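Cas13d (uncultured Ruminococcus sp, PDB 6IV9) binds CRISPR RNA and probably matures it and cleaves target RNA through two HEPN domains. Local coordinates at residues A[400-403]-A[404-408]; A[456-459]-A[460-463]; A[359-362]-A[363-367]; A[394-397]-A[398-401]. The protein carries 2 engineered substitutions. All coordinates share one frame; numbering follows the deposited sequence.

Contact 1. Residues A[400-403]-A[404-408]; sequences RSKM and YKLMD. With nucleotides of chain B.
Arg400 touches Tyr404 twice, one helical turn on: its CG sits over one face of the ring and its NH1 reaches the phenol oxygen. CG is 3.6 Å from the centroid of the Tyr404 ring, a CH-pi contact set off toward the rim. The arginine chain then bends at chi3 (-65°), which brings NH1 to 3.2 Å from Tyr404 OH. This hydrogen bond is somewhat bent, 146° at the hydrogen. The guanidinium has a stronger partner in Asp397, just before the helix, and Arg380 makes a cation-pi contact with the same tyrosine. A leucine in place of Tyr404 would probably leave Arg400 NH1 without its phenol partner and Arg380 without its ring. Met403 CE also touches the ring, 3.9 Å from Tyr404 CE1. Met403 CG meets Met407 CE at 3.7 Å, and both methionines pack on helix 436-464. Elsewhere on the helix, Lys402 NZ gives a 2.7 Å hydrogen bond to OP2 of C45 of chain B and a second to Asn340. Lys405 NZ forms a salt bridge with an RNA phosphate. Backbone bonds such as Tyr404 N to Arg400 O mark a regular alpha-helix, here one that packs on protein and holds the RNA backbone with lysines.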
loop_
_atom_site.group_PDB
_atom_site.type_symbol
_atom_site.label_atom_id
_atom_site.label_comp_id
_atom_site.label_asym_id
_atom_site.label_seq_id
_atom_site.Cartn_x
_atom_site.Cartn_y
_atom_site.Cartn_z
ATOM N N ARG A 400 20.064 12.158 -13.930
ATOM C CA ARG A 400 18.639 12.492 -14.163
ATOM C C ARG A 400 17.878 12.815 -12.874
ATOM O O ARG A 400 17.101 13.733 -12.902
ATOM C CB ARG A 400 17.945 11.398 -14.972
ATOM C CG ARG A 400 16.694 11.873 -15.685
ATOM C CD ARG A 400 16.094 10.752 -16.489
ATOM N NE ARG A 400 16.975 10.346 -17.556
ATOM C CZ ARG A 400 17.331 11.130 -18.539
ATOM N NH1 ARG A 400 16.808 12.329 -18.650
ATOM N NH2 ARG A 400 18.204 10.706 -19.422
ATOM N N SER A 401 18.109 12.082 -11.797
ATOM C CA SER A 401 17.362 12.369 -10.552
ATOM C C SER A 401 17.692 13.776 -10.060
ATOM O O SER A 401 16.789 14.485 -9.678
ATOM C CB SER A 401 17.681 11.361 -9.510
ATOM O OG SER A 401 17.153 10.110 -9.875
ATOM N N LYS A 402 18.967 14.142 -10.081
ATOM C CA LYS A 402 19.351 15.493 -9.616
ATOM C C LYS A 402 18.730 16.532 -10.548
ATOM O O LYS A 402 18.187 17.489 -10.064
ATOM C CB LYS A 402 20.872 15.626 -9.513
ATOM C CG LYS A 402 21.362 17.016 -9.156
ATOM C CD LYS A 402 22.841 17.120 -8.955
ATOM C CE LYS A 402 23.348 16.325 -7.777
ATOM N NZ LYS A 402 22.814 16.813 -6.488
ATOM N N MET A 403 18.772 16.283 -11.849
ATOM C CA MET A 403 18.254 17.249 -12.836
ATOM C C MET A 403 16.756 17.455 -12.619
ATOM O O MET A 403 16.323 18.586 -12.656
ATOM C CB MET A 403 18.499 16.742 -14.255
ATOM C CG MET A 403 18.164 17.740 -15.329
ATOM S SD MET A 403 18.819 17.265 -16.947
ATOM C CE MET A 403 18.029 15.683 -17.162
ATOM N N TYR A 404 16.019 16.373 -12.398
ATOM C CA TYR A 404 14.557 16.450 -12.170
ATOM C C TYR A 404 14.235 17.190 -10.875
ATOM O O TYR A 404 13.240 17.873 -10.870
ATOM C CB TYR A 404 13.902 15.079 -12.291
ATOM C CG TYR A 404 13.885 14.562 -13.702
ATOM C CD1 TYR A 404 14.352 15.339 -14.741
ATOM C CD2 TYR A 404 13.433 13.291 -13.998
ATOM C CE1 TYR A 404 14.366 14.875 -16.040
ATOM C CE2 TYR A 404 13.428 12.815 -15.294
ATOM C CZ TYR A 404 13.899 13.609 -16.317
ATOM O OH TYR A 404 13.918 13.150 -17.590
ATOM N N LYS A 405 15.036 17.004 -9.830
ATOM C CA LYS A 405 14.771 17.702 -8.550
ATOM C C LYS A 405 14.890 19.208 -8.785
ATOM O O LYS A 405 14.039 19.943 -8.351
ATOM C CB LYS A 405 15.778 17.271 -7.485
ATOM C CG LYS A 405 15.440 16.004 -6.721
ATOM C CD LYS A 405 16.342 15.734 -5.560
ATOM C CE LYS A 405 15.819 14.680 -4.617
ATOM N NZ LYS A 405 15.812 13.335 -5.230
ATOM N N LEU A 406 15.928 19.620 -9.497
ATOM C CA LEU A 406 16.121 21.061 -9.767
ATOM C C LEU A 406 14.954 21.598 -10.593
ATOM O O LEU A 406 14.448 22.629 -10.248
ATOM C CB LEU A 406 17.453 21.234 -10.498
ATOM C CG LEU A 406 18.670 20.939 -9.635
ATOM C CD1 LEU A 406 19.914 20.741 -10.470
ATOM C CD2 LEU A 406 18.868 22.026 -8.606
ATOM N N MET A 407 14.550 20.886 -11.633
ATOM C CA MET A 407 13.429 21.335 -12.487
ATOM C C MET A 407 12.129 21.367 -11.680
ATOM O O MET A 407 11.441 22.355 -11.732
ATOM C CB MET A 407 13.272 20.398 -13.684
ATOM C CG MET A 407 14.441 20.434 -14.640
ATOM S SD MET A 407 14.326 19.231 -15.968
ATOM C CE MET A 407 15.600 19.817 -17.077
ATOM N N ASP A 408 11.858 20.314 -10.918
ATOM C CA ASP A 408 10.638 20.216 -10.084
ATOM C C ASP A 408 10.643 21.346 -9.047
ATOM O O ASP A 408 9.608 21.917 -8.805
ATOM C CB ASP A 408 10.538 18.835 -9.435
ATOM C CG ASP A 408 10.199 17.715 -10.405
ATOM O OD1 ASP A 408 10.023 17.995 -11.579
ATOM O OD2 ASP A 408 10.092 16.585 -9.969
ATOM P P C B 45 25.527 15.005 -4.700
ATOM O OP1 C B 45 27.016 15.134 -4.759
ATOM O OP2 C B 45 24.753 16.279 -4.631
ATOM O "O5'" C B 45 24.973 14.252 -5.983
ATOM C "C5'" C B 45 25.571 13.023 -6.388
ATOM C "C4'" C B 45 25.042 12.682 -7.750
ATOM O "O4'" C B 45 25.713 13.496 -8.744
ATOM C "C3'" C B 45 25.310 11.269 -8.243
ATOM O "O3'" C B 45 24.350 10.361 -7.748
ATOM C "C2'" C B 45 25.065 11.433 -9.730
ATOM O "O2'" C B 45 23.737 11.560 -10.157
ATOM C "C1'" C B 45 25.697 12.797 -9.985
ATOM N N1 C B 45 27.047 12.628 -10.569
ATOM C C2 C B 45 28.200 12.822 -9.811
ATOM O O2 C B 45 28.095 13.235 -8.651
ATOM N N3 C B 45 29.408 12.606 -10.386
ATOM C C4 C B 45 29.479 12.170 -11.646
ATOM N N4 C B 45 30.685 11.968 -12.174
ATOM C C5 C B 45 28.315 11.922 -12.424
ATOM C C6 C B 45 27.134 12.164 -11.855
ATOM P P A B 44 19.597 14.076 -2.761
ATOM O OP1 A B 44 19.387 15.177 -3.720
ATOM O OP2 A B 44 19.105 12.721 -3.176
ATOM O "O5'" A B 44 21.082 13.826 -2.218
ATOM C "C5'" A B 44 21.950 14.990 -1.987
ATOM C "C4'" A B 44 23.402 14.583 -1.930
ATOM O "O4'" A B 44 23.658 13.735 -0.778
ATOM C "C3'" A B 44 23.839 13.764 -3.149
ATOM O "O3'" A B 44 25.200 14.052 -3.498
ATOM C "C2'" A B 44 23.672 12.343 -2.653
ATOM O "O2'" A B 44 24.509 11.413 -3.287
ATOM C "C1'" A B 44 24.135 12.476 -1.220
ATOM N N9 A B 44 23.565 11.462 -0.348
ATOM C C8 A B 44 22.270 10.994 -0.264
ATOM N N7 A B 44 22.091 10.106 0.682
ATOM C C5 A B 44 23.346 9.991 1.267
ATOM C C6 A B 44 23.814 9.228 2.337
ATOM N N6 A B 44 23.045 8.382 3.022
ATOM N N1 A B 44 25.121 9.345 2.674
ATOM C C2 A B 44 25.886 10.202 1.987
ATOM N N3 A B 44 25.554 10.988 0.965
ATOM C C4 A B 44 24.257 10.828 0.648
#

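Contact 2. Residues A[456-459]-A[460-463]; sequences NDFE and NIAD
Near its C-terminal end, helix 436-464 carries Phe458 and Ile461, whose side chains project into the packing with helix 400-418. The helix is kinked at Asn456 and Asp457, whose N atoms lack bonds to the turn before. It then resumes backbone bonding between residues four apart, at 3.0 Å each: Asn460 N to Asn456 O, Ile461 N to Asp457 O, Ala462 N to Phe458 O and Asp463 N to Glu459 O. Phe458 CD1 and Ile461 CD1 come only to 4.5 Å, a loose contact. Ile461 has CG1 beside its own backbone N (chi1 -75°), and this lays CG1 3.5 Å from Asp457 O. Met407 packs on Phe458, while Leu406 and Leu410 pack on Ile461. Glu459 turns its carboxylate to another partner, and OE2 forms a salt bridge with Arg390. Asp463 folds back along the helix, and its CG lies 3.3 Å from Glu459 O. Its OD1 is 3.4 Å from the same oxygen, and both are acceptors. So close to the helix C-terminus, the helix dipole would probably disfavour that negative charge and might raise its pKa slightly, though exposure to solvent would damp this.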
loop_
_atom_site.group_PDB
_atom_site.type_symbol
_atom_site.label_atom_id
_atom_site.label_comp_id
_atom_site.label_asym_id
_atom_site.label_seq_id
_atom_site.Cartn_x
_atom_site.Cartn_y
_atom_site.Cartn_z
ATOM N N ASN A 456 14.959 28.934 -20.350
ATOM C CA ASN A 456 16.372 29.308 -20.101
ATOM C C ASN A 456 16.861 28.671 -18.801
ATOM O O ASN A 456 18.000 28.234 -18.758
ATOM C CB ASN A 456 16.572 30.819 -20.142
ATOM C CG ASN A 456 16.124 31.430 -21.448
ATOM O OD1 ASN A 456 16.195 30.806 -22.495
ATOM N ND2 ASN A 456 15.659 32.659 -21.392
ATOM N N ASP A 457 16.012 28.654 -17.776
ATOM C CA ASP A 457 16.385 28.045 -16.475
ATOM C C ASP A 457 16.650 26.550 -16.673
ATOM O O ASP A 457 17.615 26.047 -16.116
ATOM C CB ASP A 457 15.285 28.272 -15.441
ATOM C CG ASP A 457 15.283 29.659 -14.827
ATOM O OD1 ASP A 457 16.311 30.315 -14.858
ATOM O OD2 ASP A 457 14.254 30.060 -14.320
ATOM N N PHE A 458 15.792 25.861 -17.420
ATOM C CA PHE A 458 15.996 24.409 -17.635
ATOM C C PHE A 458 17.291 24.161 -18.407
ATOM O O PHE A 458 17.989 23.225 -18.095
ATOM C CB PHE A 458 14.792 23.760 -18.309
ATOM C CG PHE A 458 13.657 23.445 -17.376
ATOM C CD1 PHE A 458 13.441 24.211 -16.252
ATOM C CD2 PHE A 458 12.804 22.394 -17.626
ATOM C CE1 PHE A 458 12.393 23.942 -15.396
ATOM C CE2 PHE A 458 11.754 22.126 -16.769
ATOM C CZ PHE A 458 11.553 22.902 -15.660
ATOM N N GLU A 459 17.569 24.979 -19.412
ATOM C CA GLU A 459 18.817 24.802 -20.194
ATOM C C GLU A 459 20.011 25.019 -19.267
ATOM O O GLU A 459 20.976 24.285 -19.367
ATOM C CB GLU A 459 18.837 25.760 -21.380
ATOM C CG GLU A 459 18.650 25.053 -22.699
ATOM C CD GLU A 459 17.704 25.707 -23.684
ATOM O OE1 GLU A 459 17.634 26.947 -23.707
ATOM O OE2 GLU A 459 17.052 24.964 -24.439
ATOM N N ASN A 460 19.907 25.997 -18.384
ATOM C CA ASN A 460 21.002 26.294 -17.432
ATOM C C ASN A 460 21.238 25.073 -16.543
ATOM O O ASN A 460 22.384 24.706 -16.329
ATOM C CB ASN A 460 20.643 27.490 -16.557
ATOM C CG ASN A 460 21.813 27.949 -15.721
ATOM O OD1 ASN A 460 22.947 27.861 -16.155
ATOM N ND2 ASN A 460 21.553 28.423 -14.521
ATOM N N ILE A 461 20.163 24.463 -16.055
ATOM C CA ILE A 461 20.316 23.281 -15.170
ATOM C C ILE A 461 21.020 22.177 -15.947
ATOM O O ILE A 461 21.954 21.628 -15.425
ATOM C CB ILE A 461 18.939 22.778 -14.712
ATOM C CG1 ILE A 461 18.304 23.663 -13.645
ATOM C CG2 ILE A 461 19.043 21.339 -14.257
ATOM C CD1 ILE A 461 16.848 23.419 -13.462
ATOM N N ALA A 462 20.587 21.923 -17.175
ATOM C CA ALA A 462 21.150 20.848 -18.024
ATOM C C ALA A 462 22.643 21.093 -18.265
ATOM O O ALA A 462 23.382 20.138 -18.286
ATOM C CB ALA A 462 20.391 20.752 -19.312
ATOM N N ASP A 463 23.039 22.351 -18.409
ATOM C CA ASP A 463 24.452 22.771 -18.612
ATOM C C ASP A 463 25.293 22.428 -17.379
ATOM O O ASP A 463 26.489 22.280 -17.515
ATOM C CB ASP A 463 24.554 24.263 -18.916
ATOM C CG ASP A 463 24.115 24.646 -20.315
ATOM O OD1 ASP A 463 23.891 23.747 -21.128
ATOM O OD2 ASP A 463 24.010 25.839 -20.571
#

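Contact 3. Residues A[359-362]-A[363-367]; sequences LYYD and FIVLK. With nucleotides of chain B.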
loop_
_atom_site.group_PDB
_atom_site.type_symbol
_atom_site.label_atom_id
_atom_site.label_comp_id
_atom_site.label_asym_id
_atom_site.label_seq_id
_atom_site.Cartn_x
_atom_site.Cartn_y
_atom_site.Cartn_z
ATOM N N LEU A 359 12.828 26.616 1.656
ATOM C CA LEU A 359 11.937 25.980 0.658
ATOM C C LEU A 359 12.506 24.622 0.242
ATOM O O LEU A 359 11.740 23.721 0.034
ATOM C CB LEU A 359 11.762 26.908 -0.540
ATOM C CG LEU A 359 10.784 28.058 -0.336
ATOM C CD1 LEU A 359 10.984 29.133 -1.379
ATOM C CD2 LEU A 359 9.357 27.567 -0.349
ATOM N N TYR A 360 13.814 24.534 0.079
ATOM C CA TYR A 360 14.458 23.268 -0.333
ATOM C C TYR A 360 14.284 22.199 0.745
ATOM O O TYR A 360 14.026 21.065 0.416
ATOM C CB TYR A 360 15.896 23.470 -0.791
ATOM C CG TYR A 360 16.403 22.306 -1.589
ATOM C CD1 TYR A 360 16.056 22.153 -2.912
ATOM C CD2 TYR A 360 17.186 21.332 -1.017
ATOM C CE1 TYR A 360 16.493 21.078 -3.656
ATOM C CE2 TYR A 360 17.640 20.252 -1.745
ATOM C CZ TYR A 360 17.291 20.124 -3.069
ATOM O OH TYR A 360 17.737 19.074 -3.795
ATOM N N TYR A 361 14.394 22.589 2.010
ATOM C CA TYR A 361 14.173 21.609 3.095
ATOM C C TYR A 361 12.727 21.120 2.984
ATOM O O TYR A 361 12.487 19.958 3.159
ATOM C CB TYR A 361 14.429 22.198 4.482
ATOM C CG TYR A 361 14.212 21.214 5.597
ATOM C CD1 TYR A 361 15.222 20.372 6.003
ATOM C CD2 TYR A 361 12.994 21.095 6.226
ATOM C CE1 TYR A 361 15.039 19.441 7.002
ATOM C CE2 TYR A 361 12.789 20.165 7.225
ATOM C CZ TYR A 361 13.817 19.337 7.621
ATOM O OH TYR A 361 13.647 18.426 8.608
ATOM N N ASP A 362 11.810 22.033 2.701
ATOM C CA ASP A 362 10.384 21.656 2.562
ATOM C C ASP A 362 10.248 20.691 1.389
ATOM O O ASP A 362 9.665 19.652 1.564
ATOM C CB ASP A 362 9.529 22.892 2.296
ATOM C CG ASP A 362 8.053 22.629 2.061
ATOM O OD1 ASP A 362 7.719 21.610 1.485
ATOM O OD2 ASP A 362 7.270 23.476 2.433
ATOM N N PHE A 363 10.876 21.010 0.277
ATOM C CA PHE A 363 10.772 20.194 -0.948
ATOM C C PHE A 363 11.259 18.769 -0.680
ATOM O O PHE A 363 10.694 17.870 -1.231
ATOM C CB PHE A 363 11.586 20.875 -2.043
ATOM C CG PHE A 363 11.670 20.145 -3.354
ATOM C CD1 PHE A 363 10.658 20.242 -4.283
ATOM C CD2 PHE A 363 12.776 19.389 -3.666
ATOM C CE1 PHE A 363 10.745 19.582 -5.490
ATOM C CE2 PHE A 363 12.861 18.728 -4.873
ATOM C CZ PHE A 363 11.844 18.823 -5.777
ATOM N N ILE A 364 12.348 18.604 0.058
ATOM C CA ILE A 364 12.872 17.244 0.364
ATOM C C ILE A 364 12.072 16.493 1.435
ATOM O O ILE A 364 11.679 15.383 1.182
ATOM C CB ILE A 364 14.358 17.328 0.750
ATOM C CG1 ILE A 364 15.203 17.870 -0.400
ATOM C CG2 ILE A 364 14.872 15.991 1.238
ATOM C CD1 ILE A 364 15.274 16.957 -1.583
ATOM N N VAL A 365 11.853 17.117 2.583
ATOM C CA VAL A 365 11.267 16.427 3.763
ATOM C C VAL A 365 9.747 16.559 3.864
ATOM O O VAL A 365 9.123 15.583 4.229
ATOM C CB VAL A 365 11.949 16.934 5.044
ATOM C CG1 VAL A 365 11.396 16.276 6.281
ATOM C CG2 VAL A 365 13.451 16.763 4.980
ATOM N N LEU A 366 9.225 17.765 3.703
ATOM C CA LEU A 366 7.768 18.007 3.796
ATOM C C LEU A 366 7.066 17.677 2.475
ATOM O O LEU A 366 5.907 17.310 2.526
ATOM C CB LEU A 366 7.520 19.455 4.221
ATOM C CG LEU A 366 8.010 19.833 5.614
ATOM C CD1 LEU A 366 7.523 18.856 6.653
ATOM C CD2 LEU A 366 9.505 19.886 5.661
ATOM N N LYS A 367 7.768 17.855 1.365
ATOM C CA LYS A 367 7.219 17.578 0.022
ATOM C C LYS A 367 5.891 18.311 -0.165
ATOM O O LYS A 367 4.933 17.711 -0.590
ATOM C CB LYS A 367 7.198 16.081 -0.278
ATOM C CG LYS A 367 8.563 15.414 -0.294
ATOM C CD LYS A 367 8.637 14.238 -1.206
ATOM C CE LYS A 367 9.841 13.371 -0.944
ATOM N NZ LYS A 367 11.097 14.128 -1.017
ATOM P P U B 43 14.051 11.633 -1.925
ATOM O OP1 U B 43 12.684 11.784 -1.304
ATOM O OP2 U B 43 14.276 12.117 -3.285
ATOM O "O5'" U B 43 15.003 12.378 -0.895
ATOM C "C5'" U B 43 16.429 12.352 -1.052
ATOM C "C4'" U B 43 17.053 13.456 -0.228
ATOM O "O4'" U B 43 16.837 13.091 1.149
ATOM C "C3'" U B 43 18.581 13.594 -0.352
ATOM O "O3'" U B 43 18.807 14.497 -1.422
ATOM C "C2'" U B 43 18.963 14.143 1.031
ATOM O "O2'" U B 43 18.548 15.491 1.042
ATOM C "C1'" U B 43 17.992 13.377 1.941
ATOM N N1 U B 43 18.535 12.115 2.464
ATOM C C2 U B 43 19.548 12.181 3.390
ATOM O O2 U B 43 19.978 13.228 3.826
ATOM N N3 U B 43 20.038 10.972 3.795
ATOM C C4 U B 43 19.630 9.730 3.386
ATOM O O4 U B 43 20.172 8.733 3.861
ATOM C C5 U B 43 18.576 9.737 2.429
ATOM C C6 U B 43 18.077 10.899 2.007
#
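The Tyr361 ring carries Val365 CG2 over one face, 3.9 Å from the ring centroid and displaced toward the rim. Leu366 CD2 comes in obliquely and lies 3.6 Å from Tyr361 CE2. Phe333 meets this ring edge to face, and the phenol oxygen is hydrogen-bonded to Asn330 and to the backbone N of Lys490. The Tyr360 and Phe363 rings are near parallel, 28° between planes, but slid apart, with centroids 5.8 Å from each other. They barely overlap. Phe409 of helix 400-418 packs edge to face with both. Ile364 CG1 touches Tyr360 CE2 at 3.7 Å, again obliquely. With CG anti to the backbone N (chi1 -180°), the Tyr361 ring swings back beside Val365 and Leu366, though CB points away. An alanine at Tyr361 is likely to open a gap beside Val365 and Leu366 and leave Asn330 without its phenol partner. Helix 353-366 ends here in a wider pi-type turn. Asp362 O takes Lys367 N at 2.6 Å, a bond between residues five apart, and also a weak bond from Leu366 N. Lys367 then leaves the helix with positive phi (53°). Its chain, bent at chi4, reaches back so that NZ donates to Ile364 O at 2.6 Å. The same NZ donates to OP1 of U43 of chain B at 2.8 Å. A carbonyl and a phosphate oxygen thus grip one ammonium group. Ile364 CG2 lies against the sugar of that nucleotide, 3.5 Å from O4' of U43 of chain B. The Asp362 carboxylate is held by Ser368, through its hydroxyl.

Contact 4. Residues A[394-397]-A[398-401]; sequences KQYD and SVRS. With nucleotides of chain B.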
loop_
_atom_site.group_PDB
_atom_site.type_symbol
_atom_site.label_atom_id
_atom_site.label_comp_id
_atom_site.label_asym_id
_atom_site.label_seq_id
_atom_site.Cartn_x
_atom_site.Cartn_y
_atom_site.Cartn_z
ATOM N N LYS A 394 20.385 9.996 -23.405
ATOM C CA LYS A 394 21.178 8.964 -22.701
ATOM C C LYS A 394 22.287 9.597 -21.870
ATOM O O LYS A 394 22.590 9.057 -20.827
ATOM C CB LYS A 394 21.896 8.100 -23.739
ATOM C CG LYS A 394 21.176 6.827 -24.139
ATOM C CD LYS A 394 22.091 5.829 -24.805
ATOM C CE LYS A 394 22.645 4.815 -23.828
ATOM N NZ LYS A 394 23.914 4.205 -24.296
ATOM N N GLN A 395 22.841 10.716 -22.315
ATOM C CA GLN A 395 23.973 11.352 -21.596
ATOM C C GLN A 395 23.563 11.830 -20.204
ATOM O O GLN A 395 24.437 11.999 -19.370
ATOM C CB GLN A 395 24.602 12.489 -22.400
ATOM C CG GLN A 395 23.649 13.587 -22.817
ATOM C CD GLN A 395 24.401 14.811 -23.280
ATOM O OE1 GLN A 395 25.413 15.194 -22.707
ATOM N NE2 GLN A 395 23.896 15.455 -24.313
ATOM N N TYR A 396 22.278 12.057 -19.985
ATOM C CA TYR A 396 21.816 12.582 -18.677
ATOM C C TYR A 396 21.343 11.471 -17.738
ATOM O O TYR A 396 20.870 11.793 -16.674
ATOM C CB TYR A 396 20.702 13.589 -18.919
ATOM C CG TYR A 396 21.157 14.793 -19.688
ATOM C CD1 TYR A 396 22.000 15.721 -19.118
ATOM C CD2 TYR A 396 20.749 14.997 -20.985
ATOM C CE1 TYR A 396 22.424 16.832 -19.814
ATOM C CE2 TYR A 396 21.169 16.097 -21.700
ATOM C CZ TYR A 396 22.007 17.016 -21.114
ATOM O OH TYR A 396 22.409 18.106 -21.809
ATOM N N ASP A 397 21.506 10.212 -18.112
ATOM C CA ASP A 397 20.964 9.123 -17.270
ATOM C C ASP A 397 21.604 9.133 -15.884
ATOM O O ASP A 397 20.877 8.992 -14.930
ATOM C CB ASP A 397 21.160 7.759 -17.922
ATOM C CG ASP A 397 20.142 7.423 -18.994
ATOM O OD1 ASP A 397 19.395 8.314 -19.399
ATOM O OD2 ASP A 397 20.116 6.268 -19.411
ATOM N N SER A 398 22.914 9.314 -15.790
ATOM C CA SER A 398 23.594 9.286 -14.471
ATOM C C SER A 398 23.152 10.442 -13.568
ATOM O O SER A 398 23.261 10.289 -12.381
ATOM C CB SER A 398 25.088 9.204 -14.594
ATOM O OG SER A 398 25.598 10.293 -15.322
ATOM N N VAL A 399 22.732 11.565 -14.132
ATOM C CA VAL A 399 22.363 12.753 -13.311
ATOM C C VAL A 399 20.867 13.056 -13.382
ATOM O O VAL A 399 20.482 14.087 -12.877
ATOM C CB VAL A 399 23.154 13.980 -13.788
ATOM C CG1 VAL A 399 24.648 13.750 -13.721
ATOM C CG2 VAL A 399 22.743 14.360 -15.188
ATOM N N ARG A 400 20.064 12.158 -13.930
ATOM C CA ARG A 400 18.639 12.492 -14.163
ATOM C C ARG A 400 17.878 12.815 -12.874
ATOM O O ARG A 400 17.101 13.733 -12.902
ATOM C CB ARG A 400 17.945 11.398 -14.972
ATOM C CG ARG A 400 16.694 11.873 -15.685
ATOM C CD ARG A 400 16.094 10.752 -16.489
ATOM N NE ARG A 400 16.975 10.346 -17.556
ATOM C CZ ARG A 400 17.331 11.130 -18.539
ATOM N NH1 ARG A 400 16.808 12.329 -18.650
ATOM N NH2 ARG A 400 18.204 10.706 -19.422
ATOM N N SER A 401 18.109 12.082 -11.797
ATOM C CA SER A 401 17.362 12.369 -10.552
ATOM C C SER A 401 17.692 13.776 -10.060
ATOM O O SER A 401 16.789 14.485 -9.678
ATOM C CB SER A 401 17.681 11.361 -9.510
ATOM O OG SER A 401 17.153 10.110 -9.875
ATOM P P C B 45 25.527 15.005 -4.700
ATOM O OP1 C B 45 27.016 15.134 -4.759
ATOM O OP2 C B 45 24.753 16.279 -4.631
ATOM O "O5'" C B 45 24.973 14.252 -5.983
ATOM C "C5'" C B 45 25.571 13.023 -6.388
ATOM C "C4'" C B 45 25.042 12.682 -7.750
ATOM O "O4'" C B 45 25.713 13.496 -8.744
ATOM C "C3'" C B 45 25.310 11.269 -8.243
ATOM O "O3'" C B 45 24.350 10.361 -7.748
ATOM C "C2'" C B 45 25.065 11.433 -9.730
ATOM O "O2'" C B 45 23.737 11.560 -10.157
ATOM C "C1'" C B 45 25.697 12.797 -9.985
ATOM N N1 C B 45 27.047 12.628 -10.569
ATOM C C2 C B 45 28.200 12.822 -9.811
ATOM O O2 C B 45 28.095 13.235 -8.651
ATOM N N3 C B 45 29.408 12.606 -10.386
ATOM C C4 C B 45 29.479 12.170 -11.646
ATOM N N4 C B 45 30.685 11.968 -12.174
ATOM C C5 C B 45 28.315 11.922 -12.424
ATOM C C6 C B 45 27.134 12.164 -11.855
ATOM P P A B 46 24.741 8.924 -7.265
ATOM O OP1 A B 46 23.469 8.271 -6.875
ATOM O OP2 A B 46 25.885 8.964 -6.395
ATOM O "O5'" A B 46 25.333 8.245 -8.582
ATOM C "C5'" A B 46 24.460 7.886 -9.631
ATOM C "C4'" A B 46 25.288 7.496 -10.812
ATOM O "O4'" A B 46 26.137 8.614 -11.219
ATOM C "C3'" A B 46 26.274 6.366 -10.565
ATOM O "O3'" A B 46 25.630 5.089 -10.569
ATOM C "C2'" A B 46 27.266 6.582 -11.706
ATOM O "O2'" A B 46 26.716 6.166 -12.915
ATOM C "C1'" A B 46 27.347 8.105 -11.757
ATOM N N9 A B 46 28.456 8.593 -10.962
ATOM C C8 A B 46 28.490 9.091 -9.684
ATOM N N7 A B 46 29.695 9.410 -9.277
ATOM C C5 A B 46 30.511 9.047 -10.340
ATOM C C6 A B 46 31.900 9.092 -10.517
ATOM N N6 A B 46 32.736 9.577 -9.601
ATOM N N1 A B 46 32.403 8.639 -11.689
ATOM C C2 A B 46 31.551 8.163 -12.608
ATOM N N3 A B 46 30.220 8.054 -12.547
ATOM C C4 A B 46 29.763 8.517 -11.371
#
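Arg400 starts at CB, which lies 3.4 Å from Tyr396 O, and runs back over the turn that precedes it. NE and CZ pass near Asp397 OD1 on the way. NH2 makes the bond itself: it meets Asp397 OD1 at 2.7 Å, nearly straight (171°), as part of a salt bridge. The oxygen lies in the guanidinium plane and is approached nearly in line with its C-O bond. The two flat groups are turned 79° apart, so one carboxylate oxygen does the work. NH1 passes 4.1 Å from Tyr396 CB. Tyr396 O lies over one face of the guanidinium, off toward its rim. Phe391 O holds NH1 and Asp393 O holds NH2, which fixes the rotation of the group.

Val399 stands at the N-cap position. With CG1 anti to the carbonyl carbon (chi1 -58°), CG2 falls between the backbone N and that carbon and meets the Tyr396 ring at its edge, 4.2 Å from CD1. Its CG1 touches C6 of the base of C45 of chain B at 3.5 Å, close to the sugar. The 2'-hydroxyl of that nucleotide donates from O2' to Ser398 O at 2.6 Å, a bond that a deoxyribose could not make. Ser398 CB rests 3.6 Å from O4' of A46 of chain B. The backbone bonds across the turn, Val399 N to Tyr396 O and Arg400 N to Asp397 O, are weak. This is a 3-10 turn feeding into the N-terminus of helix 400-418, pinned by an arginine-aspartate salt bridge and placed against the CRISPR RNA.

Overall arrangement
Along the chain the order is contact 3, contact 4, contact 1, contact 2. Contacts 4 and 1 share Arg400 and Ser401, and their centres are about 10 Å apart. Contact 1, on helix 400-418, lies at the centre of the group and touches each of the others. Its Met407 and Leu406 pack on Phe458 and Ile461 of contact 2, centre to centre about 11 Å. Its Lys405 and Asp408 pack on contact 3, about 14 Å away. Contacts 2 and 3 are about 22 Å apart and do not touch. Between them contacts 3, 1 and 4 meet the consecutive nucleotides U43 to A46 of chain B. The end of helix 353-366, helix 400-418 and the turn before it jointly hold the RNA, with helix 436-464 packed behind.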